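BluB-like flavoprotein (Clostridium difficile 630, PDB 3EO8) probably works as an FMN-dependent oxidoreductase of the nitroreductase family, binding flavin mononucleotide in its two-subunit assembly. Local coordinates at residues R11-R15 with Y158-W162; G40-N45 with K109-S114; Q166-A170 with L190-L194. One frame throughout, in Å; residues are numbered along the deposited sequence.

Contact 1: R11-R15 with Y158-W162; sequences RQSVR and YGSCW. With FMN (flavin mononucleotide), chain G.
From Gln12 to Arg15 the backbone runs at 72° to the strand at Gly159-Cys161 and comes nearest it where the CA atoms of Ser13 and Cys161 stand 4.5 Å apart. This is part of the FMN site of the nitroreductase fold: the loop leaving helix 4-10 grips the flavin phosphate and then reaches the ring, alongside strand 159-163, one of the two outermost strands of the chain's antiparallel sheet. One direct hydrogen bond joins the segments, Val14 N to Ser160 O at 3.0 Å, nearly straight although the N-H arrives from above the carbonyl plane. Two waters add bridges, one from Gln12 O to Ser160 N, the other from Ser13 OG to Trp162 N. Val14 lays CG2 against the backbone at Gly159 and Ser160, and its carbonyl O, buried without a polar partner, faces Cys161 CB at 3.3 Å.

Around the phosphate, Arg11 bends at chi2 and chi3 to bring its guanidinium edge-on, with NH1 bonded to O2P and NH2 to O3P. Ser13 adds two more grips: its N donates to O1P at 2.8 Å in a practically linear bond, and its OG donates to O2P at 2.7 Å. Gln12 NE2 is hydrogen-bonded to Ser205 OG and Leu203 O, while Arg11 NH2 also bonds to Ala36 O of the second subunit.

Arg15 serves the other end of the cofactor. Extended from CG to NE, it passes Ser13 CB with one guanidinium face and presents its edge to the pyrimidine ring, where NE donates to O2 at 2.7 Å and NH2 to N1. At the dimethylbenzene end, methyl C8M lies over one face of the Trp162 ring, 3.8 Å above its centre.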
loop_
_atom_site.group_PDB
_atom_site.type_symbol
_atom_site.label_atom_id
_atom_site.label_comp_id
_atom_site.label_asym_id
_atom_site.label_seq_id
_atom_site.Cartn_x
_atom_site.Cartn_y
_atom_site.Cartn_z
ATOM N N ARG A 11 17.241 0.542 -2.188
ATOM C CA ARG A 11 16.275 -0.517 -2.016
ATOM C C ARG A 11 16.149 -1.391 -3.250
ATOM O O ARG A 11 15.871 -0.914 -4.373
ATOM C CB ARG A 11 14.883 0.028 -1.653
ATOM C CG ARG A 11 13.889 -1.018 -1.205
ATOM C CD ARG A 11 12.481 -0.731 -1.675
ATOM N NE ARG A 11 12.424 -0.554 -3.107
ATOM C CZ ARG A 11 12.521 -1.542 -3.985
ATOM N NH1 ARG A 11 12.627 -2.799 -3.578
ATOM N NH2 ARG A 11 12.467 -1.265 -5.270
ATOM N N GLN A 12 16.314 -2.683 -3.017
ATOM C CA GLN A 12 16.059 -3.688 -4.013
ATOM C C GLN A 12 15.281 -4.846 -3.373
ATOM O O GLN A 12 15.253 -4.979 -2.149
ATOM C CB GLN A 12 17.402 -4.210 -4.548
ATOM C CG GLN A 12 18.215 -3.202 -5.340
ATOM C CD GLN A 12 19.497 -3.828 -5.872
ATOM O OE1 GLN A 12 20.534 -3.792 -5.194
ATOM N NE2 GLN A 12 19.427 -4.454 -7.054
ATOM N N SER A 13 14.678 -5.716 -4.185
ATOM C CA SER A 13 14.178 -6.993 -3.654
ATOM C C SER A 13 15.309 -7.991 -3.458
ATOM O O SER A 13 15.871 -8.530 -4.426
ATOM C CB SER A 13 13.114 -7.584 -4.564
ATOM O OG SER A 13 12.016 -6.735 -4.561
ATOM N N VAL A 14 15.627 -8.233 -2.189
ATOM C CA VAL A 14 16.764 -9.047 -1.797
ATOM C C VAL A 14 16.341 -10.494 -1.647
ATOM O O VAL A 14 15.522 -10.820 -0.790
ATOM C CB VAL A 14 17.369 -8.530 -0.498
ATOM C CG1 VAL A 14 18.529 -9.456 -0.017
ATOM C CG2 VAL A 14 17.813 -7.067 -0.728
ATOM N N ARG A 15 16.905 -11.351 -2.496
ATOM C CA ARG A 15 16.527 -12.771 -2.507
ATOM C C ARG A 15 17.694 -13.700 -2.172
ATOM O O ARG A 15 17.541 -14.913 -2.141
ATOM C CB ARG A 15 15.874 -13.143 -3.845
ATOM C CG ARG A 15 14.702 -12.260 -4.202
ATOM C CD ARG A 15 13.878 -12.786 -5.371
ATOM N NE ARG A 15 12.767 -11.870 -5.658
ATOM C CZ ARG A 15 12.855 -10.765 -6.406
ATOM N NH1 ARG A 15 13.994 -10.387 -6.956
ATOM N NH2 ARG A 15 11.782 -10.025 -6.582
ATOM N N TYR A 158 20.685 -3.936 6.610
ATOM C CA TYR A 158 20.042 -5.157 6.178
ATOM C C TYR A 158 19.313 -4.903 4.869
ATOM O O TYR A 158 19.503 -3.880 4.236
ATOM C CB TYR A 158 19.063 -5.621 7.248
ATOM C CG TYR A 158 19.632 -5.759 8.636
ATOM C CD1 TYR A 158 20.359 -6.894 9.014
ATOM C CD2 TYR A 158 19.399 -4.782 9.596
ATOM C CE1 TYR A 158 20.866 -7.020 10.291
ATOM C CE2 TYR A 158 19.899 -4.894 10.863
ATOM C CZ TYR A 158 20.613 -6.019 11.222
ATOM O OH TYR A 158 21.068 -6.135 12.519
ATOM N N GLY A 159 18.497 -5.866 4.447
ATOM C CA GLY A 159 17.672 -5.710 3.270
ATOM C C GLY A 159 16.622 -6.788 3.307
ATOM O O GLY A 159 16.675 -7.676 4.153
ATOM N N SER A 160 15.659 -6.726 2.391
ATOM C CA SER A 160 14.536 -7.616 2.468
ATOM C C SER A 160 13.861 -7.781 1.105
ATOM O O SER A 160 14.124 -7.037 0.159
ATOM C CB SER A 160 13.506 -7.047 3.486
ATOM O OG SER A 160 12.858 -5.871 2.987
ATOM N N CYS A 161 12.968 -8.748 1.034
ATOM C CA CYS A 161 12.067 -8.862 -0.088
ATOM C C CYS A 161 10.712 -8.971 0.517
ATOM O O CYS A 161 10.521 -9.670 1.502
ATOM C CB CYS A 161 12.347 -10.096 -0.942
ATOM S SG CYS A 161 11.423 -10.216 -2.525
ATOM N N TRP A 162 9.789 -8.267 -0.113
ATOM C CA TRP A 162 8.367 -8.266 0.196
ATOM C C TRP A 162 7.709 -9.397 -0.584
ATOM O O TRP A 162 8.008 -9.563 -1.749
ATOM C CB TRP A 162 7.877 -6.924 -0.310
ATOM C CG TRP A 162 6.549 -6.378 0.113
ATOM C CD1 TRP A 162 5.381 -7.048 0.337
ATOM C CD2 TRP A 162 6.239 -4.992 0.193
ATOM N NE1 TRP A 162 4.387 -6.150 0.632
ATOM C CE2 TRP A 162 4.888 -4.881 0.540
ATOM C CE3 TRP A 162 6.997 -3.828 0.051
ATOM C CZ2 TRP A 162 4.266 -3.645 0.735
ATOM C CZ3 TRP A 162 6.383 -2.598 0.260
ATOM C CH2 TRP A 162 5.020 -2.524 0.585
HETATM N N1 FMN G . 9.080 -10.508 -5.016
HETATM C C2 FMN G . 9.162 -11.878 -4.953
HETATM O O2 FMN G . 10.184 -12.495 -5.287
HETATM N N3 FMN G . 8.094 -12.599 -4.493
HETATM C C4 FMN G . 6.912 -12.018 -4.142
HETATM O O4 FMN G . 5.977 -12.730 -3.711
HETATM C C4A FMN G . 6.819 -10.633 -4.201
HETATM N N5 FMN G . 5.651 -10.004 -3.815
HETATM C C5A FMN G . 5.563 -8.629 -3.834
HETATM C C6 FMN G . 4.388 -8.039 -3.406
HETATM C C7 FMN G . 4.282 -6.659 -3.405
HETATM C C7M FMN G . 3.185 -6.072 -2.580
HETATM C C8 FMN G . 5.372 -5.878 -3.809
HETATM C C8M FMN G . 5.414 -4.422 -3.440
HETATM C C9 FMN G . 6.546 -6.484 -4.227
HETATM C C9A FMN G . 6.661 -7.865 -4.238
HETATM N N10 FMN G . 7.815 -8.508 -4.684
HETATM C C10 FMN G . 7.913 -9.882 -4.612
HETATM C "C1'" FMN G . 8.995 -7.743 -5.224
HETATM C "C2'" FMN G . 8.808 -7.295 -6.673
HETATM O "O2'" FMN G . 8.979 -8.397 -7.556
HETATM C "C3'" FMN G . 9.844 -6.223 -6.986
HETATM O "O3'" FMN G . 9.605 -5.104 -6.140
HETATM C "C4'" FMN G . 9.905 -5.772 -8.442
HETATM O "O4'" FMN G . 10.255 -6.843 -9.300
HETATM C "C5'" FMN G . 10.945 -4.651 -8.567
HETATM O "O5'" FMN G . 12.215 -5.162 -8.209
HETATM P P FMN G . 13.100 -4.358 -7.115
HETATM O O1P FMN G . 14.403 -5.075 -6.917
HETATM O O2P FMN G . 12.269 -4.383 -5.842
HETATM O O3P FMN G . 13.319 -2.906 -7.513
HETATM O O HOH W 1 15.939 -4.238 0.603
HETATM O O HOH W 2 10.602 -6.352 -2.227
#

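Contact 2: G40-N45 with K109-S114; sequences GKNIQN and KVYNPS. With FMN (flavin mononucleotide), chain K; ACT (acetate ion), chain H.
Two loops meet beside the FMN pocket at the subunit interface: Gly40-Asn45, which leads into strand 47-51, and Lys109-Ser114, which follows strand 102-108. Tyr111 is the main wedge between them. Its CG lies anti to the backbone N (chi1 170°), which sends the ring against the turn at Gly40, where CE1 comes to 3.6 Å from Gly40 O. That same carbonyl accepts the backbone N-H of Ile43. Ile43 brings CD1 to 3.5 Å from Tyr111 CD1, meeting the ring obliquely, while its CG1 rests against Lys109 CE. The Lys41 chain, extended beyond CG, crosses the tyrosine at about a right angle, with CG 3.3 Å from Tyr111 OH.

In this nitroreductase fold one loop leads into, and the other leaves, neighbouring antiparallel strands, and Asn45 joins them close to the sheet. Its ND2 donates to Lys109 O at 3.2 Å, in the carbonyl plane and almost straight (167°); ND2 also bonds to Gly138 O, so two carbonyls hold the amide in place. Asn45 CB packs on Lys109 CG.

Farther out, water replaces direct polar bonds. One molecule accepts from Lys109 NZ and donates to Ile43 O; another accepts from Lys41 NZ and donates to Asn112 O at 2.7 Å. On the flavin side, Lys41 N donates to an acetate ion, probably from the crystallisation liquor, at its O atom 2.8 Å away. Asn42 bonds through ND2 to Ser207 O of the second subunit, and its OD1 lies 3.6 Å from C5' of the FMN.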
loop_
_atom_site.group_PDB
_atom_site.type_symbol
_atom_site.label_atom_id
_atom_site.label_comp_id
_atom_site.label_asym_id
_atom_site.label_seq_id
_atom_site.Cartn_x
_atom_site.Cartn_y
_atom_site.Cartn_z
ATOM N N GLY A 40 -5.593 4.817 6.876
ATOM C CA GLY A 40 -6.949 5.346 6.793
ATOM C C GLY A 40 -7.578 5.448 8.165
ATOM O O GLY A 40 -7.665 4.458 8.884
ATOM N N LYS A 41 -7.994 6.660 8.538
ATOM C CA LYS A 41 -8.633 6.916 9.831
ATOM C C LYS A 41 -7.795 6.355 11.000
ATOM O O LYS A 41 -8.324 5.934 12.028
ATOM C CB LYS A 41 -10.068 6.364 9.810
ATOM C CG LYS A 41 -11.009 7.216 8.972
ATOM C CD LYS A 41 -12.449 6.732 8.980
ATOM C CE LYS A 41 -13.274 7.445 7.883
ATOM N NZ LYS A 41 -14.743 7.046 7.886
ATOM N N ASN A 42 -6.472 6.391 10.841
ATOM C CA ASN A 42 -5.534 5.890 11.865
ATOM C C ASN A 42 -5.810 4.449 12.282
ATOM O O ASN A 42 -5.548 4.087 13.418
ATOM C CB ASN A 42 -5.525 6.799 13.104
ATOM C CG ASN A 42 -4.247 6.681 13.919
ATOM O OD1 ASN A 42 -3.146 6.455 13.386
ATOM N ND2 ASN A 42 -4.386 6.824 15.230
ATOM N N ILE A 43 -6.319 3.633 11.354
ATOM C CA ILE A 43 -6.645 2.243 11.648
ATOM C C ILE A 43 -5.415 1.409 12.033
ATOM O O ILE A 43 -5.543 0.462 12.802
ATOM C CB ILE A 43 -7.413 1.565 10.492
ATOM C CG1 ILE A 43 -7.904 0.185 10.919
ATOM C CG2 ILE A 43 -6.539 1.482 9.237
ATOM C CD1 ILE A 43 -8.936 -0.412 9.961
ATOM N N GLN A 44 -4.230 1.768 11.532
ATOM C CA GLN A 44 -3.020 1.024 11.835
ATOM C C GLN A 44 -3.275 -0.475 11.747
ATOM O O GLN A 44 -3.021 -1.219 12.691
ATOM C CB GLN A 44 -2.481 1.380 13.203
ATOM C CG GLN A 44 -2.177 2.858 13.393
ATOM C CD GLN A 44 -2.141 3.246 14.857
ATOM O OE1 GLN A 44 -1.110 3.135 15.506
ATOM N NE2 GLN A 44 -3.269 3.708 15.379
ATOM N N ASN A 45 -3.722 -0.915 10.574
ATOM C CA ASN A 45 -4.150 -2.291 10.372
ATOM C C ASN A 45 -2.990 -3.194 10.067
ATOM O O ASN A 45 -2.823 -3.674 8.939
ATOM C CB ASN A 45 -5.207 -2.390 9.247
ATOM C CG ASN A 45 -4.749 -1.763 7.905
ATOM O OD1 ASN A 45 -4.000 -0.755 7.873
ATOM N ND2 ASN A 45 -5.196 -2.371 6.793
ATOM N N LYS A 109 -5.855 -6.371 8.577
ATOM C CA LYS A 109 -7.279 -6.532 8.666
ATOM C C LYS A 109 -7.992 -5.578 7.698
ATOM O O LYS A 109 -7.404 -4.589 7.219
ATOM C CB LYS A 109 -7.753 -6.324 10.103
ATOM C CG LYS A 109 -7.568 -4.912 10.660
ATOM C CD LYS A 109 -8.235 -4.735 12.024
ATOM C CE LYS A 109 -7.814 -3.375 12.618
ATOM N NZ LYS A 109 -8.645 -2.883 13.760
ATOM N N VAL A 110 -9.249 -5.889 7.386
ATOM C CA VAL A 110 -9.998 -5.098 6.420
ATOM C C VAL A 110 -10.273 -3.709 6.973
ATOM O O VAL A 110 -10.548 -3.551 8.159
ATOM C CB VAL A 110 -11.347 -5.781 6.032
ATOM C CG1 VAL A 110 -12.210 -4.827 5.218
ATOM C CG2 VAL A 110 -11.103 -7.049 5.269
ATOM N N TYR A 111 -10.144 -2.702 6.122
ATOM C CA TYR A 111 -10.518 -1.321 6.433
ATOM C C TYR A 111 -11.664 -0.941 5.511
ATOM O O TYR A 111 -11.506 -0.954 4.300
ATOM C CB TYR A 111 -9.342 -0.380 6.224
ATOM C CG TYR A 111 -9.717 1.066 6.299
ATOM C CD1 TYR A 111 -10.247 1.600 7.464
ATOM C CD2 TYR A 111 -9.545 1.916 5.218
ATOM C CE1 TYR A 111 -10.602 2.932 7.535
ATOM C CE2 TYR A 111 -9.875 3.233 5.299
ATOM C CZ TYR A 111 -10.421 3.736 6.472
ATOM O OH TYR A 111 -10.780 5.065 6.539
ATOM N N ASN A 112 -12.831 -0.651 6.091
ATOM C CA ASN A 112 -13.991 -0.193 5.319
ATOM C C ASN A 112 -13.835 1.324 5.139
ATOM O O ASN A 112 -13.916 2.074 6.115
ATOM C CB ASN A 112 -15.292 -0.546 6.047
ATOM C CG ASN A 112 -15.588 -2.035 6.034
ATOM O OD1 ASN A 112 -15.174 -2.778 5.118
ATOM N ND2 ASN A 112 -16.295 -2.489 7.058
ATOM N N PRO A 113 -13.556 1.777 3.907
ATOM C CA PRO A 113 -13.131 3.162 3.680
ATOM C C PRO A 113 -14.309 4.128 3.645
ATOM O O PRO A 113 -15.445 3.698 3.738
ATOM C CB PRO A 113 -12.450 3.087 2.304
ATOM C CG PRO A 113 -13.237 1.985 1.590
ATOM C CD PRO A 113 -13.614 1.001 2.653
ATOM N N SER A 114 -14.025 5.425 3.491
ATOM C CA SER A 114 -15.074 6.429 3.409
ATOM C C SER A 114 -15.963 6.120 2.247
ATOM O O SER A 114 -15.490 5.689 1.202
ATOM C CB SER A 114 -14.457 7.811 3.221
ATOM O OG SER A 114 -13.364 7.947 4.122
HETATM N N1 FMN K . -6.724 11.969 5.812
HETATM C C2 FMN K . -7.767 12.812 5.511
HETATM O O2 FMN K . -7.908 13.863 6.147
HETATM N N3 FMN K . -8.662 12.489 4.509
HETATM C C4 FMN K . -8.540 11.313 3.795
HETATM O O4 FMN K . -9.287 11.122 2.831
HETATM C C4A FMN K . -7.510 10.432 4.106
HETATM N N5 FMN K . -7.329 9.235 3.439
HETATM C C5A FMN K . -6.278 8.397 3.719
HETATM C C6 FMN K . -6.072 7.220 2.985
HETATM C C7 FMN K . -5.016 6.367 3.291
HETATM C C7M FMN K . -4.698 5.281 2.296
HETATM C C8 FMN K . -4.089 6.734 4.258
HETATM C C8M FMN K . -2.720 6.063 4.312
HETATM C C9 FMN K . -4.285 7.918 4.988
HETATM C C9A FMN K . -5.349 8.766 4.708
HETATM N N10 FMN K . -5.565 9.918 5.428
HETATM C C10 FMN K . -6.594 10.783 5.104
HETATM C "C1'" FMN K . -4.678 10.297 6.582
HETATM C "C2'" FMN K . -5.009 9.595 7.909
HETATM O "O2'" FMN K . -6.216 10.141 8.510
HETATM C "C3'" FMN K . -3.819 9.741 8.885
HETATM O "O3'" FMN K . -2.668 9.112 8.352
HETATM C "C4'" FMN K . -4.081 9.131 10.273
HETATM O "O4'" FMN K . -5.163 9.724 10.942
HETATM C "C5'" FMN K . -2.881 9.331 11.186
HETATM O "O5'" FMN K . -2.549 10.690 11.321
HETATM P P FMN K . -1.060 11.168 10.893
HETATM O O1P FMN K . -0.948 12.658 11.121
HETATM O O2P FMN K . -0.904 10.796 9.436
HETATM O O3P FMN K . -0.042 10.458 11.741
HETATM C C ACT H . -9.161 9.509 7.011
HETATM O O ACT H . -8.434 8.598 6.636
HETATM O OXT ACT H . -8.747 10.078 8.005
HETATM C CH3 ACT H . -10.424 9.885 6.311
HETATM O O HOH W 3 -15.014 4.406 6.861
HETATM O O HOH W 4 -6.995 -0.857 14.637
#

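Contact 3: Q166-A170 with L190-L194; sequences QNYAA and LGAML
A classic beta bulge sets the geometry here: Gly191 and Ala192 both face Val106 on the neighbouring strand, and the carbonyl of the bulge residue Gly191 is taken up by a side chain from the loop Gln166-Ala170. Strand 189-197 belongs to the antiparallel sheet of this nitroreductase fold; the loop follows strand 159-163, makes a short 3-10 turn and enters helix 170-181. Asn167 ND2 donates to Gly191 O at 3.2 Å; the oxygen lies close to the asparagine amide plane, but the N-H comes from well above the carbonyl plane. Gln140 NE2 of the second subunit bonds to the same oxygen, which thus ties the loop, the sheet and the other chain together.

The other branch of that amide, Asn167 OD1, lies against Leu190 CD2 at 3.6 Å and receives a weak hydrogen bond from Gln166 NE2. Gln166 NE2 also bonds to Leu163 O, the last residue of the edge strand. With CG between the backbone N and the carbonyl carbon (chi1 73°) and a bend at chi2, Gln166 folds along the selenomethionine Met193, the two side chains lying alongside one another and running opposite ways. Gln166 NE2 comes to 3.5 Å from Met193 CG, and farther along Gln166 CG lies 3.9 Å from the selenium.

Where the helix begins, just after the N-cap residue Ala169, an apolar pair closes the contact. Leu190, its backbone N bonded to Glu174 OE2 of the same helix, turns toward the first turn, and its CB meets Ala170 CB at 4.2 Å.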
loop_
_atom_site.group_PDB
_atom_site.type_symbol
_atom_site.label_atom_id
_atom_site.label_comp_id
_atom_site.label_asym_id
_atom_site.label_seq_id
_atom_site.Cartn_x
_atom_site.Cartn_y
_atom_site.Cartn_z
ATOM N N GLN A 166 2.780 -16.061 -1.805
ATOM C CA GLN A 166 2.336 -17.210 -1.022
ATOM C C GLN A 166 0.836 -17.239 -0.727
ATOM O O GLN A 166 0.354 -18.219 -0.159
ATOM C CB GLN A 166 3.091 -17.236 0.317
ATOM C CG GLN A 166 2.669 -16.180 1.328
ATOM C CD GLN A 166 3.138 -14.771 0.993
ATOM O OE1 GLN A 166 4.111 -14.588 0.255
ATOM N NE2 GLN A 166 2.462 -13.752 1.563
ATOM N N ASN A 167 0.110 -16.173 -1.040
ATOM C CA ASN A 167 -1.190 -15.952 -0.397
ATOM C C ASN A 167 -2.323 -16.855 -0.873
ATOM O O ASN A 167 -3.342 -16.919 -0.197
ATOM C CB ASN A 167 -1.624 -14.474 -0.448
ATOM C CG ASN A 167 -0.837 -13.582 0.526
ATOM O OD1 ASN A 167 -0.253 -14.042 1.496
ATOM N ND2 ASN A 167 -0.831 -12.298 0.245
ATOM N N TYR A 168 -2.142 -17.597 -1.958
ATOM C CA TYR A 168 -3.074 -18.690 -2.276
ATOM C C TYR A 168 -3.069 -19.755 -1.144
ATOM O O TYR A 168 -4.001 -20.568 -1.064
ATOM C CB TYR A 168 -2.827 -19.354 -3.657
ATOM C CG TYR A 168 -1.428 -19.881 -3.873
ATOM C CD1 TYR A 168 -0.996 -21.051 -3.261
ATOM C CD2 TYR A 168 -0.519 -19.193 -4.669
ATOM C CE1 TYR A 168 0.284 -21.514 -3.427
ATOM C CE2 TYR A 168 0.753 -19.665 -4.858
ATOM C CZ TYR A 168 1.168 -20.810 -4.219
ATOM O OH TYR A 168 2.458 -21.280 -4.398
ATOM N N ALA A 169 -2.044 -19.727 -0.291
ATOM C CA ALA A 169 -1.938 -20.618 0.876
ATOM C C ALA A 169 -1.989 -19.881 2.229
ATOM O O ALA A 169 -1.600 -20.429 3.254
ATOM C CB ALA A 169 -0.641 -21.417 0.807
ATOM N N ALA A 170 -2.489 -18.664 2.230
ATOM C CA ALA A 170 -2.519 -17.842 3.445
ATOM C C ALA A 170 -3.242 -18.526 4.604
ATOM O O ALA A 170 -2.752 -18.500 5.749
ATOM C CB ALA A 170 -3.129 -16.469 3.147
ATOM N N LEU A 190 -3.139 -12.958 7.030
ATOM C CA LEU A 190 -1.819 -12.723 6.458
ATOM C C LEU A 190 -1.941 -11.747 5.297
ATOM O O LEU A 190 -2.737 -11.954 4.380
ATOM C CB LEU A 190 -1.207 -14.032 6.008
ATOM C CG LEU A 190 0.213 -13.917 5.510
ATOM C CD1 LEU A 190 1.146 -13.556 6.638
ATOM C CD2 LEU A 190 0.601 -15.211 4.795
ATOM N N GLY A 191 -1.212 -10.643 5.358
ATOM C CA GLY A 191 -1.187 -9.704 4.239
ATOM C C GLY A 191 0.012 -9.894 3.315
ATOM O O GLY A 191 -0.107 -9.840 2.089
ATOM N N ALA A 192 1.180 -10.072 3.920
ATOM C CA ALA A 192 2.430 -10.158 3.190
ATOM C C ALA A 192 3.446 -10.868 4.092
ATOM O O ALA A 192 3.197 -10.998 5.298
ATOM C CB ALA A 192 2.924 -8.760 2.796
HETATM N N MSE A 193 4.545 -11.361 3.508
HETATM C CA MSE A 193 5.732 -11.717 4.271
HETATM C C MSE A 193 6.901 -10.875 3.827
HETATM O O MSE A 193 6.899 -10.259 2.746
HETATM C CB MSE A 193 6.103 -13.200 4.151
HETATM C CG MSE A 193 4.908 -14.130 4.055
HETATM SE SE MSE A 193 5.296 -16.010 4.235
HETATM C CE MSE A 193 6.250 -16.370 2.610
ATOM N N LEU A 194 7.886 -10.795 4.714
ATOM C CA LEU A 194 9.171 -10.186 4.412
ATOM C C LEU A 194 10.276 -11.196 4.701
ATOM O O LEU A 194 10.329 -11.783 5.819
ATOM C CB LEU A 194 9.389 -8.973 5.273
ATOM C CG LEU A 194 8.527 -7.765 4.987
ATOM C CD1 LEU A 194 8.449 -6.836 6.227
ATOM C CD2 LEU A 194 9.128 -7.067 3.804
#

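Overall arrangement
Following the chain from the N terminus, the loop after helix 4-10 meets strand 159-163, so contact 1 closes a long loop. Contact 2 opens and closes within that span, joining the loop before strand 47-51 to the loop after strand 102-108. Contact 3 comes later, in series with both, and closes a short loop around helix 170-181. Contacts 1 and 3 touch through neighbouring strands, Trp162 and Cys161 packing on Ala192 and Leu194. Contact 2 lies on the opposite side of the chain's centre from contact 1, their centres about 27 Å apart, beside a different FMN. All three reach the second subunit.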